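Local coordinates for protein ferulic acid esterase, AmCE1/Fae1A (Anaeromyces mucronatus, PDB 5CXX) that probably hydrolyses feruloyl esters as an alpha/beta-hydrolase and binds ferulic acid, at residues F125-E128 and L129-I133; M134-M137 and E138-S142. All blocks are in the same frame, centred on the assembly; numbering follows the deposited sequence. Where two conformers were deposited one is given.

Contact 1: F125-E128 and L129-I133; sequences FINE and LIEVI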
loop_
_atom_site.group_PDB
_atom_site.type_symbol
_atom_site.label_atom_id
_atom_site.label_comp_id
_atom_site.label_asym_id
_atom_site.label_seq_id
_atom_site.Cartn_x
_atom_site.Cartn_y
_atom_site.Cartn_z
ATOM N N PHE A 125 -1.168 11.960 -4.967
ATOM C CA PHE A 125 -0.911 11.473 -3.632
ATOM C C PHE A 125 0.599 11.376 -3.336
ATOM O O PHE A 125 0.973 11.491 -2.165
ATOM C CB PHE A 125 -1.573 10.088 -3.406
ATOM C CG PHE A 125 -1.462 9.661 -1.952
ATOM C CD1 PHE A 125 -2.232 10.310 -0.979
ATOM C CD2 PHE A 125 -0.564 8.680 -1.557
ATOM C CE1 PHE A 125 -2.078 9.996 0.374
ATOM C CE2 PHE A 125 -0.423 8.358 -0.243
ATOM C CZ PHE A 125 -1.193 8.994 0.753
ATOM N N ILE A 126 1.433 11.260 -4.373
ATOM C CA ILE A 126 2.883 11.297 -4.099
ATOM C C ILE A 126 3.265 12.596 -3.379
ATOM O O ILE A 126 4.047 12.583 -2.435
ATOM C CB ILE A 126 3.697 11.102 -5.391
ATOM C CG1 ILE A 126 5.204 10.983 -5.055
ATOM C CG2 ILE A 126 3.507 12.303 -6.380
ATOM C CD1 ILE A 126 5.997 10.475 -6.309
ATOM N N ASN A 127 2.628 13.709 -3.711
ATOM C CA ASN A 127 2.903 14.963 -3.062
ATOM C C ASN A 127 2.265 15.038 -1.649
ATOM O O ASN A 127 2.905 15.506 -0.698
ATOM C CB ASN A 127 2.406 16.144 -3.940
ATOM C CG ASN A 127 3.164 16.176 -5.254
ATOM O OD1 ASN A 127 4.400 16.135 -5.206
ATOM N ND2 ASN A 127 2.477 16.130 -6.404
ATOM N N GLU A 128 1.034 14.525 -1.534
ATOM C CA GLU A 128 0.348 14.467 -0.211
ATOM C C GLU A 128 1.168 13.648 0.775
ATOM O O GLU A 128 1.404 14.094 1.899
ATOM C CB GLU A 128 -1.056 13.832 -0.373
ATOM C CG GLU A 128 -1.833 13.700 0.965
ATOM C CD GLU A 128 -2.172 15.081 1.548
ATOM O OE1 GLU A 128 -2.077 16.105 0.823
ATOM O OE2 GLU A 128 -2.514 15.143 2.750
ATOM N N LEU A 129 1.667 12.502 0.310
ATOM C CA LEU A 129 2.394 11.620 1.239
ATOM C C LEU A 129 3.713 12.305 1.686
ATOM O O LEU A 129 4.035 12.361 2.874
ATOM C CB LEU A 129 2.631 10.257 0.555
ATOM C CG LEU A 129 3.480 9.311 1.458
ATOM C CD1 LEU A 129 2.690 8.854 2.681
ATOM C CD2 LEU A 129 3.920 8.073 0.603
ATOM N N ILE A 130 4.495 12.780 0.699
ATOM C CA ILE A 130 5.879 13.219 1.002
ATOM C C ILE A 130 5.907 14.595 1.643
ATOM O O ILE A 130 6.694 14.833 2.579
ATOM C CB ILE A 130 6.718 13.160 -0.312
ATOM C CG1 ILE A 130 6.859 11.680 -0.690
ATOM C CG2 ILE A 130 8.050 13.868 -0.136
ATOM C CD1 ILE A 130 7.468 11.491 -2.129
ATOM N N GLU A 131 5.011 15.493 1.179
ATOM C CA GLU A 131 5.031 16.878 1.658
ATOM C C GLU A 131 4.178 17.104 2.911
ATOM O O GLU A 131 4.414 18.083 3.620
ATOM C CB GLU A 131 4.514 17.856 0.576
ATOM C CG GLU A 131 5.394 17.800 -0.680
ATOM C CD GLU A 131 4.846 18.712 -1.760
ATOM O OE1 GLU A 131 4.100 19.664 -1.461
ATOM O OE2 GLU A 131 5.134 18.468 -2.925
ATOM N N VAL A 132 3.170 16.253 3.130
ATOM C CA VAL A 132 2.197 16.541 4.214
ATOM C C VAL A 132 2.119 15.400 5.218
ATOM O O VAL A 132 2.304 15.658 6.426
ATOM C CB VAL A 132 0.786 16.815 3.688
ATOM C CG1 VAL A 132 -0.120 17.266 4.859
ATOM C CG2 VAL A 132 0.858 17.948 2.706
ATOM N N ILE A 133 1.831 14.185 4.764
ATOM C CA ILE A 133 1.571 13.117 5.727
ATOM C C ILE A 133 2.833 12.643 6.457
ATOM O O ILE A 133 2.837 12.510 7.706
ATOM C CB ILE A 133 0.911 11.942 5.049
ATOM C CG1 ILE A 133 -0.565 12.322 4.689
ATOM C CG2 ILE A 133 0.801 10.706 5.999
ATOM C CD1 ILE A 133 -1.244 11.214 3.845
#
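Phe125 and Leu129 meet one turn apart in a local contact within the opening turns of helix 125-140, where the helix lies on the central sheet. Phe125 O accepts a hydrogen bond from Leu129 N at 2.8 Å, and on the same side of the helix CE2 of the Phe125 ring approaches Leu129 CB at 3.7 Å. With CG anti to the backbone N (chi1 -172°), the Phe125 ring lies along the helix, and its CE1 comes within 3.8 Å of Ile133 CD1, two turns on. Tyr60 and Leu62 of strand 58-62 and Thr161 and Ile165 of helix 157-168 pack around this apolar row. Ile126 and Ile130 lie side by side and point the same way, Ile126 CG1 3.7 Å from Ile130 CD1. The carboxylate of Glu128 is buried: OE2 is hydrogen-bonded to Tyr31 OH and OE1 to Ser33 OG, and OE2 also lies 3.8 Å from Val132 CB. Glu128 O is gripped twice, by Val132 N from above the carbonyl plane at 3.0 Å and by Ile133 N nearly along the C=O axis at 2.9 Å. The second bond, spanning five residues, makes a pi-type turn at 129-133, a local widening in a sheet-covering helix of the alpha/beta-hydrolase fold.

Contact 2: M134-M137 and E138-S142; sequences MPYM and EEHYS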
loop_
_atom_site.group_PDB
_atom_site.type_symbol
_atom_site.label_atom_id
_atom_site.label_comp_id
_atom_site.label_asym_id
_atom_site.label_seq_id
_atom_site.Cartn_x
_atom_site.Cartn_y
_atom_site.Cartn_z
ATOM N N MET A 134 3.906 12.438 5.738
ATOM C CA MET A 134 5.127 11.989 6.394
ATOM C C MET A 134 5.640 12.997 7.412
ATOM O O MET A 134 5.975 12.630 8.552
ATOM C CB MET A 134 6.216 11.649 5.360
ATOM C CG MET A 134 5.948 10.338 4.766
ATOM S SD MET A 134 7.119 10.033 3.436
ATOM C CE MET A 134 8.439 9.333 4.389
ATOM N N PRO A 135 5.672 14.319 7.065
ATOM C CA PRO A 135 6.066 15.275 8.122
ATOM C C PRO A 135 5.069 15.294 9.297
ATOM O O PRO A 135 5.473 15.447 10.452
ATOM C CB PRO A 135 6.079 16.632 7.390
ATOM C CG PRO A 135 6.356 16.251 5.926
ATOM C CD PRO A 135 5.666 14.948 5.715
ATOM N N TYR A 136 3.771 15.142 9.026
ATOM C CA TYR A 136 2.811 15.120 10.136
ATOM C C TYR A 136 3.146 13.981 11.111
ATOM O O TYR A 136 3.162 14.142 12.324
ATOM C CB TYR A 136 1.406 14.943 9.562
ATOM C CG TYR A 136 0.349 15.061 10.649
ATOM C CD1 TYR A 136 0.013 13.946 11.433
ATOM C CD2 TYR A 136 -0.324 16.277 10.873
ATOM C CE1 TYR A 136 -0.950 14.062 12.479
ATOM C CE2 TYR A 136 -1.270 16.386 11.874
ATOM C CZ TYR A 136 -1.555 15.286 12.683
ATOM O OH TYR A 136 -2.495 15.442 13.695
ATOM N N MET A 137 3.381 12.800 10.542
ATOM C CA MET A 137 3.669 11.632 11.390
ATOM C C MET A 137 4.908 11.859 12.207
ATOM O O MET A 137 4.921 11.493 13.391
ATOM C CB MET A 137 3.846 10.358 10.525
ATOM C CG MET A 137 2.531 9.903 9.850
ATOM S SD MET A 137 1.144 9.637 11.017
ATOM C CE MET A 137 1.828 8.257 12.014
ATOM N N GLU A 138 5.936 12.452 11.585
ATOM C CA GLU A 138 7.215 12.713 12.331
ATOM C C GLU A 138 7.003 13.709 13.470
ATOM O O GLU A 138 7.585 13.597 14.571
ATOM C CB GLU A 138 8.309 13.212 11.375
ATOM C CG GLU A 138 9.686 13.143 12.120
ATOM C CD GLU A 138 10.900 13.484 11.268
ATOM O OE1 GLU A 138 10.765 13.581 10.033
ATOM O OE2 GLU A 138 12.010 13.641 11.865
ATOM N N GLU A 139 6.129 14.680 13.243
ATOM C CA GLU A 139 5.889 15.711 14.264
ATOM C C GLU A 139 5.019 15.223 15.413
ATOM O O GLU A 139 5.162 15.721 16.548
ATOM C CB GLU A 139 5.236 16.913 13.572
ATOM C CG GLU A 139 4.818 18.101 14.479
ATOM C CD GLU A 139 6.009 18.824 15.132
ATOM O OE1 GLU A 139 6.975 19.180 14.413
ATOM O OE2 GLU A 139 5.959 19.083 16.361
ATOM N N HIS A 140 4.105 14.283 15.159
ATOM C CA HIS A 140 3.041 13.983 16.121
ATOM C C HIS A 140 3.154 12.623 16.782
ATOM O O HIS A 140 2.458 12.395 17.780
ATOM C CB HIS A 140 1.665 14.082 15.454
ATOM C CG HIS A 140 1.317 15.481 15.063
ATOM N ND1 HIS A 140 0.794 16.395 15.959
ATOM C CD2 HIS A 140 1.508 16.157 13.908
ATOM C CE1 HIS A 140 0.617 17.552 15.350
ATOM N NE2 HIS A 140 1.029 17.435 14.106
ATOM N N TYR A 141 3.991 11.745 16.229
ATOM C CA TYR A 141 4.116 10.382 16.750
ATOM C C TYR A 141 5.562 9.996 16.912
ATOM O O TYR A 141 6.461 10.614 16.329
ATOM C CB TYR A 141 3.411 9.381 15.830
ATOM C CG TYR A 141 1.926 9.687 15.755
ATOM C CD1 TYR A 141 1.066 9.321 16.800
ATOM C CD2 TYR A 141 1.370 10.393 14.657
ATOM C CE1 TYR A 141 -0.307 9.631 16.744
ATOM C CE2 TYR A 141 0.017 10.670 14.610
ATOM C CZ TYR A 141 -0.802 10.290 15.637
ATOM O OH TYR A 141 -2.160 10.603 15.605
ATOM N N SER A 142 5.795 8.970 17.720
ATOM C CA SER A 142 7.177 8.549 17.973
ATOM C C SER A 142 7.560 7.501 16.927
ATOM O O SER A 142 7.422 6.299 17.130
ATOM C CB SER A 142 7.322 8.004 19.388
ATOM O OG SER A 142 8.679 7.751 19.650
HETATM O O HOH W 1 -2.301 13.567 15.787
#
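Glu138 N donates to Met134 O at 3.0 Å and 160°, and Glu139 N to Pro135 O at the same length, in the last turns of helix 125-140 of this alpha/beta-hydrolase fold. The helix is kinked at Pro135, whose nitrogen has no hydrogen to give to the turn before. More bent bonds follow toward the end: Tyr136 O accepts His140 N and Met137 O accepts Tyr141 N, each at 3.0 Å, and Met137 O also takes a weak second bond from His140 N. A water extends the polar network at the side-chain ends: it donates to Tyr136 OH at 2.8 Å and is hydrogen-bonded to Tyr141 OH, tying together two phenols five residues apart.

Alongside the backbone bonds, the Tyr136 and His140 rings form an offset stack, with centroids 3.9 Å apart and planes at 24°. His140 CD2 stands over the middle of the tyrosine ring, and CG of Glu139 lies over the opposite face of the imidazole. Tyr136 has CG anti to its nitrogen (chi1 -174°), which lays the ring along the helix against one face of the His140 ring and brings its CE1 to 4.1 Å from Tyr141 CE2. Replacing Tyr136 with an alanine would probably leave the imidazole without its stacking partner and the bridging water without one of its two phenols.

The inner side is apolar. Met137 and Tyr141 both rest on Val44 of strand 38-45, and Tyr141 also touches Ile29 of strand 26-33. Bent at chi2 and chi3, the Met137 chain curls beside the Tyr141 ring in an oblique Met-aromatic contact. Met137 CE is the closer atom, 3.4 Å from Tyr141 CD2, against 3.7 Å for Met137 SD.

In the fold
Contacts 1 and 2 are consecutive parts of one helix, 125-140, with centres about 13 Å apart, and they illustrate how a single helix can change character along its length. Their junction is a probable hydrogen bond from Met134 N to Leu129 O, 2.9 Å, which carries the wide spacing of the pi-type turn onward; Ile130 O then faces Pro135 CD at 3.3 Å. Both contacts rest against Tyr60 of strand 58-62. Contact 1 lies nearer the centre of the chain than contact 2 and is the more buried. The Phe125 side chain is still about 13 Å from the bound ferulic acid and does not touch it; it lies near, without touching, what is probably the nucleophile elbow.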